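Local atomic coordinates of putative nucleotide sugar epimerase/ dehydratase (Bordetella bronchiseptica, PDB entry 2Q1S), a protein that binds NAD(H) in a Rossmann fold and probably acts as a nucleotide-sugar epimerase or dehydratase in the biosynthesis of the lipopolysaccharide O-antigen. Residues A[59-64]-A[94-99]; A[101-106]-A[131-136]. One frame throughout, in Å; residues are numbered along the deposited sequence. Where two conformers were deposited one is given.

Interaction 1: residues A[59-64]-A[94-99]; sequences QVHVVD and ASLQDE. With NAI (1,4-dihydronicotinamide adenine dinucleotide), chain B.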
ATOM      1  N   GLN A  59     -13.199  20.838 -21.568  1.00 35.74           N
ATOM      2  CA  GLN A  59     -11.757  20.664 -21.634  0.50 35.01           C
ATOM      3  C   GLN A  59     -11.413  19.289 -21.093  1.00 34.65           C
ATOM      4  O   GLN A  59     -12.044  18.838 -20.137  1.00 33.88           O
ATOM      5  CB  GLN A  59     -11.041  21.732 -20.800  0.50 34.58           C
ATOM      6  CG  GLN A  59     -11.068  23.172 -21.369  0.50 35.52           C
ATOM      7  CD  GLN A  59     -10.329  24.176 -20.495  0.50 36.07           C
ATOM      8  OE1 GLN A  59      -9.903  23.859 -19.381  0.50 40.33           O
ATOM      9  NE2 GLN A  59     -10.173  25.395 -20.997  0.50 39.19           N
ATOM     10  N   VAL A  60     -10.437  18.642 -21.713  1.00 34.13           N
ATOM     11  CA  VAL A  60      -9.826  17.421 -21.137  1.00 34.96           C
ATOM     12  C   VAL A  60      -8.309  17.654 -20.984  1.00 35.61           C
ATOM     13  O   VAL A  60      -7.621  17.977 -21.964  1.00 35.66           O
ATOM     14  CB  VAL A  60     -10.043  16.161 -21.984  1.00 34.93           C
ATOM     15  CG1 VAL A  60      -9.491  14.927 -21.216  1.00 37.48           C
ATOM     16  CG2 VAL A  60     -11.494  15.938 -22.317  1.00 35.66           C
ATOM     17  N   HIS A  61      -7.809  17.528 -19.744  1.00 36.24           N
ATOM     18  CA  HIS A  61      -6.374  17.613 -19.462  1.00 37.23           C
ATOM     19  C   HIS A  61      -5.862  16.186 -19.308  1.00 37.95           C
ATOM     20  O   HIS A  61      -6.197  15.514 -18.317  1.00 37.36           O
ATOM     21  CB  HIS A  61      -6.141  18.398 -18.175  1.00 38.11           C
ATOM     22  CG  HIS A  61      -4.700  18.651 -17.862  1.00 38.44           C
ATOM     23  ND1 HIS A  61      -4.301  19.168 -16.649  1.00 43.69           N
ATOM     24  CD2 HIS A  61      -3.571  18.429 -18.568  1.00 38.28           C
ATOM     25  CE1 HIS A  61      -2.988  19.305 -16.645  1.00 44.18           C
ATOM     26  NE2 HIS A  61      -2.517  18.866 -17.800  1.00 42.88           N
ATOM     27  N   VAL A  62      -5.166  15.708 -20.323  1.00 38.85           N
ATOM     28  CA  VAL A  62      -4.541  14.374 -20.295  1.00 39.89           C
ATOM     29  C   VAL A  62      -3.147  14.522 -19.675  1.00 39.71           C
ATOM     30  O   VAL A  62      -2.341  15.335 -20.105  1.00 41.67           O
ATOM     31  CB  VAL A  62      -4.456  13.759 -21.724  1.00 40.64           C
ATOM     32  CG1 VAL A  62      -3.553  12.496 -21.738  1.00 41.78           C
ATOM     33  CG2 VAL A  62      -5.882  13.444 -22.272  1.00 39.35           C
ATOM     34  N   VAL A  63      -2.915  13.721 -18.620  1.00 42.72           N
ATOM     35  CA  VAL A  63      -1.576  13.715 -18.013  1.00 43.72           C
ATOM     36  C   VAL A  63      -1.080  12.296 -18.220  1.00 44.43           C
ATOM     37  O   VAL A  63      -1.729  11.372 -17.685  1.00 44.65           O
ATOM     38  CB  VAL A  63      -1.661  13.991 -16.491  1.00 44.61           C
ATOM     39  CG1 VAL A  63      -0.247  13.893 -15.925  1.00 46.59           C
ATOM     40  CG2 VAL A  63      -2.232  15.432 -16.256  1.00 46.97           C
ATOM     41  N   ASP A  64      -0.036  12.115 -19.017  1.00 45.99           N
ATOM     42  CA  ASP A  64       0.405  10.753 -19.311  1.00 45.52           C
ATOM     43  C   ASP A  64       1.873  10.800 -19.700  1.00 45.65           C
ATOM     44  O   ASP A  64       2.272  11.602 -20.549  1.00 44.75           O
ATOM     45  CB  ASP A  64      -0.462  10.151 -20.428  1.00 44.79           C
ATOM     46  CG  ASP A  64      -0.408   8.654 -20.455  1.00 41.97           C
ATOM     47  OD1 ASP A  64       0.756   8.152 -20.627  1.00 42.85           O
ATOM     48  OD2 ASP A  64      -1.468   8.033 -20.384  1.00 41.90           O
ATOM     49  N   ALA A  94       2.175  20.875  -8.309  1.00 39.38           N
ATOM     50  CA  ALA A  94       2.003  22.192  -7.694  1.00 40.33           C
ATOM     51  C   ALA A  94       1.332  23.173  -8.671  1.00 40.48           C
ATOM     52  O   ALA A  94       0.671  24.127  -8.228  1.00 42.36           O
ATOM     53  CB  ALA A  94       3.328  22.739  -7.221  1.00 39.76           C
ATOM     54  N   SER A  95       1.491  22.911  -9.973  1.00 40.23           N
ATOM     55  CA  SER A  95       0.921  23.749 -11.032  1.00 40.87           C
ATOM     56  C   SER A  95      -0.572  23.556 -11.204  1.00 40.20           C
ATOM     57  O   SER A  95      -1.218  24.433 -11.791  1.00 41.15           O
ATOM     58  CB  SER A  95       1.623  23.544 -12.399  1.00 41.14           C
ATOM     59  OG  SER A  95       1.121  22.393 -13.082  1.00 42.36           O
ATOM     60  N   LEU A  96      -1.109  22.421 -10.759  1.00 40.05           N
ATOM     61  CA  LEU A  96      -2.524  22.128 -10.958  1.00 40.27           C
ATOM     62  C   LEU A  96      -3.388  23.153 -10.233  1.00 41.05           C
ATOM     63  O   LEU A  96      -3.089  23.561  -9.102  1.00 42.26           O
ATOM     64  CB  LEU A  96      -2.868  20.718 -10.478  1.00 39.25           C
ATOM     65  CG  LEU A  96      -2.207  19.575 -11.264  1.00 40.61           C
ATOM     66  CD1 LEU A  96      -2.697  18.228 -10.731  1.00 41.11           C
ATOM     67  CD2 LEU A  96      -2.500  19.681 -12.754  1.00 40.57           C
ATOM     68  N   GLN A  97      -4.468  23.556 -10.905  1.00 40.06           N
ATOM     69  CA  GLN A  97      -5.403  24.558 -10.391  0.70 39.61           C
ATOM     70  C   GLN A  97      -6.731  23.867 -10.079  1.00 38.97           C
ATOM     71  O   GLN A  97      -7.028  22.840 -10.662  1.00 38.36           O
ATOM     72  CB  GLN A  97      -5.618  25.655 -11.433  0.70 39.52           C
ATOM     73  CG  GLN A  97      -4.356  26.496 -11.753  0.70 40.52           C
ATOM     74  CD  GLN A  97      -3.717  27.032 -10.489  0.70 44.57           C
ATOM     75  OE1 GLN A  97      -4.293  27.892  -9.808  0.70 46.57           O
ATOM     76  NE2 GLN A  97      -2.532  26.518 -10.152  0.70 45.01           N
ATOM     77  N   ASP A  98      -7.538  24.468  -9.190  1.00 38.26           N
ATOM     78  CA  ASP A  98      -8.859  23.940  -8.811  1.00 37.30           C
ATOM     79  C   ASP A  98      -9.852  24.335  -9.935  1.00 37.13           C
ATOM     80  O   ASP A  98     -10.786  25.121  -9.738  1.00 36.56           O
ATOM     81  CB  ASP A  98      -9.243  24.543  -7.462  1.00 37.04           C
ATOM     82  CG  ASP A  98     -10.495  23.936  -6.842  1.00 34.43           C
ATOM     83  OD1 ASP A  98     -11.099  22.982  -7.382  1.00 38.19           O
ATOM     84  OD2 ASP A  98     -10.868  24.420  -5.752  1.00 37.04           O
ATOM     85  N   GLU A  99      -9.614  23.769 -11.119  1.00 36.77           N
ATOM     86  CA  GLU A  99     -10.400  24.070 -12.318  1.00 37.21           C
ATOM     87  C   GLU A  99     -11.073  22.839 -12.926  1.00 37.14           C
ATOM     88  O   GLU A  99     -11.549  22.883 -14.057  1.00 37.57           O
ATOM     89  CB  GLU A  99      -9.490  24.748 -13.370  1.00 36.99           C
ATOM     90  CG  GLU A  99      -8.464  23.795 -13.979  1.00 39.42           C
ATOM     91  CD  GLU A  99      -7.610  24.422 -15.077  1.00 41.29           C
ATOM     92  OE1 GLU A  99      -8.172  24.912 -16.085  1.00 49.09           O
ATOM     93  OE2 GLU A  99      -6.374  24.441 -14.924  1.00 46.26           O
TER
HETATM   94  PA  NAI B 358      -2.587   1.316 -20.176  1.00 26.26           P
HETATM   95  O1A NAI B 358      -1.221   0.876 -19.790  1.00 27.38           O
HETATM   96  O2A NAI B 358      -2.945   1.416 -21.678  1.00 27.58           O
HETATM   97  O5B NAI B 358      -2.977   2.646 -19.496  1.00 24.32           O
HETATM   98  C5B NAI B 358      -2.304   3.220 -18.370  1.00 25.68           C
HETATM   99  C4B NAI B 358      -1.753   4.593 -18.713  1.00 25.86           C
HETATM  100  O4B NAI B 358      -1.060   5.102 -17.580  1.00 25.52           O
HETATM  101  C3B NAI B 358      -0.737   4.517 -19.883  1.00 27.51           C
HETATM  102  O3B NAI B 358      -1.089   5.476 -20.896  1.00 26.53           O
HETATM  103  C2B NAI B 358       0.569   4.935 -19.223  1.00 26.06           C
HETATM  104  O2B NAI B 358       1.536   5.654 -20.050  1.00 27.11           O
HETATM  105  C1B NAI B 358       0.075   5.836 -18.089  1.00 24.21           C
HETATM  106  N9A NAI B 358       1.035   6.057 -17.021  1.00 24.91           N
HETATM  107  C8A NAI B 358       1.902   5.145 -16.485  1.00 24.42           C
HETATM  108  N7A NAI B 358       2.584   5.722 -15.494  1.00 23.62           N
HETATM  109  C5A NAI B 358       2.174   7.015 -15.349  1.00 25.90           C
HETATM  110  C6A NAI B 358       2.496   8.167 -14.496  1.00 25.81           C
HETATM  111  N6A NAI B 358       3.421   8.122 -13.529  1.00 25.19           N
HETATM  112  N1A NAI B 358       1.828   9.349 -14.677  1.00 25.88           N
HETATM  113  C2A NAI B 358       0.889   9.417 -15.659  1.00 25.34           C
HETATM  114  N3A NAI B 358       0.515   8.427 -16.485  1.00 25.66           N
HETATM  115  C4A NAI B 358       1.118   7.191 -16.377  1.00 25.41           C
HETATM  116  O3  NAI B 358      -3.538   0.220 -19.504  1.00 25.79           O
HETATM  117  PN  NAI B 358      -5.161   0.178 -19.411  1.00 27.64           P
HETATM  118  O1N NAI B 358      -5.613  -1.179 -19.628  1.00 29.13           O
HETATM  119  O2N NAI B 358      -5.657   1.362 -20.200  1.00 28.29           O
HETATM  120  O5D NAI B 358      -5.379   0.584 -17.839  1.00 28.03           O
HETATM  121  C5D NAI B 358      -6.136   1.741 -17.446  1.00 28.88           C
HETATM  122  C4D NAI B 358      -6.526   1.547 -15.979  1.00 26.97           C
HETATM  123  O4D NAI B 358      -7.410   0.456 -15.884  1.00 26.65           O
HETATM  124  C3D NAI B 358      -5.343   1.142 -15.098  1.00 26.52           C
HETATM  125  O3D NAI B 358      -5.474   1.850 -13.859  1.00 24.17           O
HETATM  126  C2D NAI B 358      -5.501  -0.338 -14.927  1.00 28.71           C
HETATM  127  O2D NAI B 358      -4.886  -0.799 -13.694  1.00 27.69           O
HETATM  128  C1D NAI B 358      -6.996  -0.494 -14.880  1.00 30.17           C
HETATM  129  N1N NAI B 358      -7.460  -1.809 -15.236  1.00 30.03           N
HETATM  130  C2N NAI B 358      -7.438  -2.277 -16.527  1.00 32.97           C
HETATM  131  C3N NAI B 358      -7.920  -3.545 -16.840  1.00 29.63           C
HETATM  132  C7N NAI B 358      -7.889  -4.089 -18.265  1.00 31.26           C
HETATM  133  O7N NAI B 358      -8.348  -5.200 -18.468  1.00 31.06           O
HETATM  134  N7N NAI B 358      -7.377  -3.278 -19.225  1.00 32.02           N
HETATM  135  C4N NAI B 358      -8.501  -4.355 -15.827  1.00 31.53           C
HETATM  136  C5N NAI B 358      -8.542  -3.822 -14.506  1.00 31.23           C
HETATM  137  C6N NAI B 358      -8.049  -2.542 -14.256  1.00 33.46           C
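H61 and L96 make the apolar part of this contact: CD2 of L96 comes to the rim of the imidazole, near the ring plane, and stops 3.9 Å from CE1 of H61. The ring gets there because its CG is anti to the backbone N (chi1 -175°), which carries it off strand 59-63 toward the loop after helix 90-95. One face of the imidazole is backed from within the strand by CG2 of V63, while M36 on the neighbouring strand 34-38 packs against both H61 and L96.

The cofactor is held past the end of the strand, where D64 accepts from both adenosine ribose hydroxyls: OD1 from O2B of NAI at 2.7 Å and OD2 from O3B of NAI at 2.6 Å. This acidic residue after the second Rossmann strand is the classic mark of NAD(H) binding.

Polar groups meet more loosely across the segments. Q59, in one of its two conformers, brings OE1 near OE1 of E99; both are acceptors, and the approach is doubtful. H61 bonds elsewhere, through ND1 to the hydroxyl of Y100 and through NE2 to that of S83, which should hold the ring's rotation. The small contact thus rests on a leucine methyl at the edge of a histidine fixed from outside.

Interaction 2: residues A[101-106]-A[131-136]; sequences DYVFHL and LKLYER. With NAI (1,4-dihydronicotinamide adenine dinucleotide), chain B.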
ATOM      1  N   ASP A 101     -13.896  19.696 -12.768  1.00 33.74           N
ATOM      2  CA  ASP A 101     -15.123  19.131 -12.264  1.00 33.81           C
ATOM      3  C   ASP A 101     -14.985  17.642 -11.973  1.00 34.61           C
ATOM      4  O   ASP A 101     -15.604  17.132 -11.040  1.00 34.46           O
ATOM      5  CB  ASP A 101     -16.247  19.389 -13.268  1.00 32.98           C
ATOM      6  CG  ASP A 101     -16.432  20.852 -13.528  1.00 33.79           C
ATOM      7  OD1 ASP A 101     -16.771  21.579 -12.584  1.00 33.33           O
ATOM      8  OD2 ASP A 101     -16.180  21.267 -14.675  1.00 33.65           O
ATOM      9  N   TYR A 102     -14.227  16.959 -12.816  1.00 34.36           N
ATOM     10  CA  TYR A 102     -14.037  15.498 -12.707  1.00 34.52           C
ATOM     11  C   TYR A 102     -12.629  15.149 -12.960  1.00 35.21           C
ATOM     12  O   TYR A 102     -11.942  15.770 -13.780  1.00 35.07           O
ATOM     13  CB  TYR A 102     -14.954  14.739 -13.683  1.00 35.18           C
ATOM     14  CG  TYR A 102     -16.410  14.966 -13.395  1.00 32.70           C
ATOM     15  CD1 TYR A 102     -17.054  14.266 -12.369  1.00 36.97           C
ATOM     16  CD2 TYR A 102     -17.164  15.929 -14.101  1.00 35.61           C
ATOM     17  CE1 TYR A 102     -18.375  14.478 -12.049  1.00 35.30           C
ATOM     18  CE2 TYR A 102     -18.502  16.168 -13.795  1.00 35.99           C
ATOM     19  CZ  TYR A 102     -19.146  15.429 -12.769  1.00 35.00           C
ATOM     20  OH  TYR A 102     -20.474  15.653 -12.448  1.00 35.63           O
ATOM     21  N   VAL A 103     -12.145  14.170 -12.194  1.00 34.79           N
ATOM     22  CA  VAL A 103     -10.826  13.595 -12.442  1.00 36.14           C
ATOM     23  C   VAL A 103     -10.994  12.100 -12.581  1.00 36.33           C
ATOM     24  O   VAL A 103     -11.692  11.495 -11.802  1.00 37.21           O
ATOM     25  CB  VAL A 103      -9.825  13.902 -11.255  1.00 34.89           C
ATOM     26  CG1 VAL A 103      -8.526  13.064 -11.344  1.00 37.07           C
ATOM     27  CG2 VAL A 103      -9.526  15.380 -11.172  1.00 37.33           C
ATOM     28  N   PHE A 104     -10.422  11.541 -13.634  1.00 35.84           N
ATOM     29  CA  PHE A 104     -10.348  10.071 -13.836  1.00 36.16           C
ATOM     30  C   PHE A 104      -8.897   9.668 -13.672  1.00 36.43           C
ATOM     31  O   PHE A 104      -8.066  10.169 -14.374  1.00 35.24           O
ATOM     32  CB  PHE A 104     -10.847   9.686 -15.233  1.00 36.01           C
ATOM     33  CG  PHE A 104     -12.299   9.995 -15.459  1.00 36.11           C
ATOM     34  CD1 PHE A 104     -12.704  11.263 -15.915  1.00 36.87           C
ATOM     35  CD2 PHE A 104     -13.294   9.060 -15.159  1.00 35.06           C
ATOM     36  CE1 PHE A 104     -14.048  11.573 -16.123  1.00 35.79           C
ATOM     37  CE2 PHE A 104     -14.653   9.346 -15.394  1.00 36.92           C
ATOM     38  CZ  PHE A 104     -15.034  10.631 -15.844  1.00 36.14           C
ATOM     39  N   HIS A 105      -8.613   8.804 -12.676  1.00 36.19           N
ATOM     40  CA  HIS A 105      -7.259   8.353 -12.439  1.00 36.49           C
ATOM     41  C   HIS A 105      -7.074   6.923 -12.949  1.00 35.58           C
ATOM     42  O   HIS A 105      -7.559   5.960 -12.265  1.00 36.42           O
ATOM     43  CB  HIS A 105      -6.954   8.480 -10.931  1.00 37.89           C
ATOM     44  CG  HIS A 105      -5.637   7.881 -10.581  1.00 38.76           C
ATOM     45  ND1 HIS A 105      -4.593   7.828 -11.470  1.00 41.51           N
ATOM     46  CD2 HIS A 105      -5.224   7.237  -9.461  1.00 38.36           C
ATOM     47  CE1 HIS A 105      -3.566   7.190 -10.910  1.00 38.87           C
ATOM     48  NE2 HIS A 105      -3.934   6.825  -9.690  1.00 38.19           N
ATOM     49  N   LEU A 106      -6.564   6.836 -14.185  1.00 37.06           N
ATOM     50  CA  LEU A 106      -6.388   5.554 -14.898  1.00 39.80           C
ATOM     51  C   LEU A 106      -4.959   5.084 -15.015  1.00 39.37           C
ATOM     52  O   LEU A 106      -4.693   4.066 -15.644  1.00 40.66           O
ATOM     53  CB  LEU A 106      -7.043   5.594 -16.305  1.00 40.38           C
ATOM     54  CG  LEU A 106      -8.437   6.215 -16.334  1.00 41.83           C
ATOM     55  CD1 LEU A 106      -8.871   6.238 -17.822  1.00 44.91           C
ATOM     56  CD2 LEU A 106      -9.416   5.486 -15.485  1.00 42.08           C
ATOM     57  N   LEU A 131      -1.351   8.301  -4.455  1.00 34.48           N
ATOM     58  CA  LEU A 131      -1.144   9.071  -3.227  1.00 34.04           C
ATOM     59  C   LEU A 131      -0.840  10.551  -3.561  1.00 34.48           C
ATOM     60  O   LEU A 131      -1.441  11.446  -2.941  1.00 35.34           O
ATOM     61  CB  LEU A 131       0.033   8.435  -2.440  1.00 34.10           C
ATOM     62  CG  LEU A 131       0.259   9.189  -1.128  1.00 33.85           C
ATOM     63  CD1 LEU A 131      -0.973   9.161  -0.229  1.00 36.14           C
ATOM     64  CD2 LEU A 131       1.494   8.561  -0.433  1.00 35.51           C
ATOM     65  N   LYS A 132       0.106  10.800  -4.458  1.00 34.37           N
ATOM     66  CA  LYS A 132       0.500  12.182  -4.754  1.00 34.91           C
ATOM     67  C   LYS A 132      -0.647  12.943  -5.430  1.00 35.54           C
ATOM     68  O   LYS A 132      -0.850  14.125  -5.158  1.00 37.02           O
ATOM     69  CB  LYS A 132       1.774  12.246  -5.564  1.00 35.36           C
ATOM     70  CG  LYS A 132       2.957  11.660  -4.758  1.00 37.25           C
ATOM     71  CD  LYS A 132       4.293  11.893  -5.443  1.00 37.48           C
ATOM     72  CE  LYS A 132       4.826  13.328  -5.344  1.00 40.78           C
ATOM     73  NZ  LYS A 132       6.176  13.492  -5.946  1.00 41.53           N
ATOM     74  N   LEU A 133      -1.390  12.249  -6.283  1.00 35.52           N
ATOM     75  CA  LEU A 133      -2.539  12.895  -6.921  1.00 36.61           C
ATOM     76  C   LEU A 133      -3.539  13.307  -5.871  1.00 36.13           C
ATOM     77  O   LEU A 133      -4.001  14.475  -5.820  1.00 37.66           O
ATOM     78  CB  LEU A 133      -3.149  11.928  -7.951  1.00 35.98           C
ATOM     79  CG  LEU A 133      -4.426  12.511  -8.612  1.00 36.79           C
ATOM     80  CD1 LEU A 133      -4.189  13.768  -9.451  1.00 36.87           C
ATOM     81  CD2 LEU A 133      -5.092  11.426  -9.428  1.00 39.70           C
ATOM     82  N   TYR A 134      -3.951  12.369  -5.017  1.00 35.17           N
ATOM     83  CA  TYR A 134      -4.969  12.631  -4.012  1.00 35.69           C
ATOM     84  C   TYR A 134      -4.520  13.725  -3.046  1.00 35.40           C
ATOM     85  O   TYR A 134      -5.311  14.584  -2.622  1.00 35.29           O
ATOM     86  CB  TYR A 134      -5.285  11.349  -3.264  1.00 35.90           C
ATOM     87  CG  TYR A 134      -6.133  10.356  -4.047  1.00 36.08           C
ATOM     88  CD1 TYR A 134      -6.485  10.592  -5.404  1.00 36.74           C
ATOM     89  CD2 TYR A 134      -6.579   9.181  -3.444  1.00 36.13           C
ATOM     90  CE1 TYR A 134      -7.292   9.693  -6.086  1.00 35.17           C
ATOM     91  CE2 TYR A 134      -7.358   8.258  -4.113  1.00 36.76           C
ATOM     92  CZ  TYR A 134      -7.707   8.503  -5.451  1.00 35.77           C
ATOM     93  OH  TYR A 134      -8.501   7.589  -6.121  1.00 38.60           O
ATOM     94  N   GLU A 135      -3.233  13.709  -2.694  1.00 36.62           N
ATOM     95  CA  GLU A 135      -2.693  14.722  -1.785  1.00 37.47           C
ATOM     96  C   GLU A 135      -2.825  16.134  -2.369  1.00 37.88           C
ATOM     97  O   GLU A 135      -3.114  17.094  -1.648  1.00 37.45           O
ATOM     98  CB  GLU A 135      -1.233  14.392  -1.453  1.00 37.42           C
ATOM     99  CG  GLU A 135      -0.573  15.310  -0.436  1.00 38.50           C
ATOM    100  CD  GLU A 135      -1.192  15.298   0.967  1.00 36.79           C
ATOM    101  OE1 GLU A 135      -2.093  14.492   1.333  1.00 35.89           O
ATOM    102  OE2 GLU A 135      -0.780  16.209   1.723  1.00 41.82           O
ATOM    103  N   ARG A 136      -2.612  16.244  -3.670  1.00 37.50           N
ATOM    104  CA  ARG A 136      -2.805  17.519  -4.370  1.00 39.08           C
ATOM    105  C   ARG A 136      -4.279  17.927  -4.483  1.00 38.69           C
ATOM    106  O   ARG A 136      -4.587  19.136  -4.329  1.00 41.21           O
ATOM    107  CB  ARG A 136      -2.151  17.522  -5.739  1.00 39.24           C
ATOM    108  CG  ARG A 136      -2.239  18.898  -6.460  1.00 40.06           C
ATOM    109  CD  ARG A 136      -1.654  20.038  -5.631  1.00 42.95           C
ATOM    110  NE  ARG A 136      -1.827  21.328  -6.323  1.00 41.67           N
ATOM    111  CZ  ARG A 136      -2.171  22.457  -5.708  1.00 44.72           C
ATOM    112  NH1 ARG A 136      -2.334  22.478  -4.391  1.00 44.91           N
ATOM    113  NH2 ARG A 136      -2.316  23.581  -6.405  1.00 45.26           N
TER
HETATM  114  PA  NAI B 358      -2.587   1.316 -20.176  1.00 26.26           P
HETATM  115  O1A NAI B 358      -1.221   0.876 -19.790  1.00 27.38           O
HETATM  116  O2A NAI B 358      -2.945   1.416 -21.678  1.00 27.58           O
HETATM  117  O5B NAI B 358      -2.977   2.646 -19.496  1.00 24.32           O
HETATM  118  C5B NAI B 358      -2.304   3.220 -18.370  1.00 25.68           C
HETATM  119  C4B NAI B 358      -1.753   4.593 -18.713  1.00 25.86           C
HETATM  120  O4B NAI B 358      -1.060   5.102 -17.580  1.00 25.52           O
HETATM  121  C3B NAI B 358      -0.737   4.517 -19.883  1.00 27.51           C
HETATM  122  O3B NAI B 358      -1.089   5.476 -20.896  1.00 26.53           O
HETATM  123  C2B NAI B 358       0.569   4.935 -19.223  1.00 26.06           C
HETATM  124  O2B NAI B 358       1.536   5.654 -20.050  1.00 27.11           O
HETATM  125  C1B NAI B 358       0.075   5.836 -18.089  1.00 24.21           C
HETATM  126  N9A NAI B 358       1.035   6.057 -17.021  1.00 24.91           N
HETATM  127  C8A NAI B 358       1.902   5.145 -16.485  1.00 24.42           C
HETATM  128  N7A NAI B 358       2.584   5.722 -15.494  1.00 23.62           N
HETATM  129  C5A NAI B 358       2.174   7.015 -15.349  1.00 25.90           C
HETATM  130  C6A NAI B 358       2.496   8.167 -14.496  1.00 25.81           C
HETATM  131  N6A NAI B 358       3.421   8.122 -13.529  1.00 25.19           N
HETATM  132  N1A NAI B 358       1.828   9.349 -14.677  1.00 25.88           N
HETATM  133  C2A NAI B 358       0.889   9.417 -15.659  1.00 25.34           C
HETATM  134  N3A NAI B 358       0.515   8.427 -16.485  1.00 25.66           N
HETATM  135  C4A NAI B 358       1.118   7.191 -16.377  1.00 25.41           C
HETATM  136  O3  NAI B 358      -3.538   0.220 -19.504  1.00 25.79           O
HETATM  137  PN  NAI B 358      -5.161   0.178 -19.411  1.00 27.64           P
HETATM  138  O1N NAI B 358      -5.613  -1.179 -19.628  1.00 29.13           O
HETATM  139  O2N NAI B 358      -5.657   1.362 -20.200  1.00 28.29           O
HETATM  140  O5D NAI B 358      -5.379   0.584 -17.839  1.00 28.03           O
HETATM  141  C5D NAI B 358      -6.136   1.741 -17.446  1.00 28.88           C
HETATM  142  C4D NAI B 358      -6.526   1.547 -15.979  1.00 26.97           C
HETATM  143  O4D NAI B 358      -7.410   0.456 -15.884  1.00 26.65           O
HETATM  144  C3D NAI B 358      -5.343   1.142 -15.098  1.00 26.52           C
HETATM  145  O3D NAI B 358      -5.474   1.850 -13.859  1.00 24.17           O
HETATM  146  C2D NAI B 358      -5.501  -0.338 -14.927  1.00 28.71           C
HETATM  147  O2D NAI B 358      -4.886  -0.799 -13.694  1.00 27.69           O
HETATM  148  C1D NAI B 358      -6.996  -0.494 -14.880  1.00 30.17           C
HETATM  149  N1N NAI B 358      -7.460  -1.809 -15.236  1.00 30.03           N
HETATM  150  C2N NAI B 358      -7.438  -2.277 -16.527  1.00 32.97           C
HETATM  151  C3N NAI B 358      -7.920  -3.545 -16.840  1.00 29.63           C
HETATM  152  C7N NAI B 358      -7.889  -4.089 -18.265  1.00 31.26           C
HETATM  153  O7N NAI B 358      -8.348  -5.200 -18.468  1.00 31.06           O
HETATM  154  N7N NAI B 358      -7.377  -3.278 -19.225  1.00 32.02           N
HETATM  155  C4N NAI B 358      -8.501  -4.355 -15.827  1.00 31.53           C
HETATM  156  C5N NAI B 358      -8.542  -3.822 -14.506  1.00 31.23           C
HETATM  157  C6N NAI B 358      -8.049  -2.542 -14.256  1.00 33.46           C
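Strand 102-105 runs beside helix 128-137 with the two backbones nearest at H105 and L133, whose CA atoms are 8.6 Å apart, a distance bridged by side chains alone. V103 and H105, alternate residues of the strand, both direct their CB atoms at the helix, whereas F104 between them faces the other side of the sheet and meets helix 263-276.

L133 does most of the touching, and it does so with one methyl. CD2 of L133 sits over a face of the H105 imidazole in a CH-pi contact, 4.2 Å from the ring centroid and 28° off the ring normal, shifted toward CG of H105 at 3.8 Å. The same methyl meets CG1 of V103 at 4.3 Å. L133 and H105 run past each other in opposite directions. The polar edge of the imidazole is occupied as well, since NE2 of H105 bonds to OG1 of T130, one turn back on the helix.

Beyond the strand, the carbonyl O of L106 lies 3.0 Å from the ribose hydroxyl O3D of NAI, at most a weak bond. The contact is thus a buried apolar seam whose one polar ring is tied to the helix it packs against.

How the interactions relate
Interactions 1 and 2 lie about 10 Å apart, centre to centre, on the same sheet, among its parallel strands, and follow one another along the chain: 59-64 with 94-99 is complete before 101-106 with 131-136 begins. Strand 34-38 lies between strands 59-63 and 102-105 and pairs with both. The two contacts meet directly, because NH2 of R136 on helix 128-137 reaches O of L96 at 2.8 Å, a probable hydrogen bond joining the helix to the loop after helix 90-95. Both strands lead toward NAI, D64 at the adenosine ribose and L106 near the nicotinamide ribose. Elsewhere helix 128-137 packs on the second subunit, bringing this side of the Rossmann domain to the dimer interface.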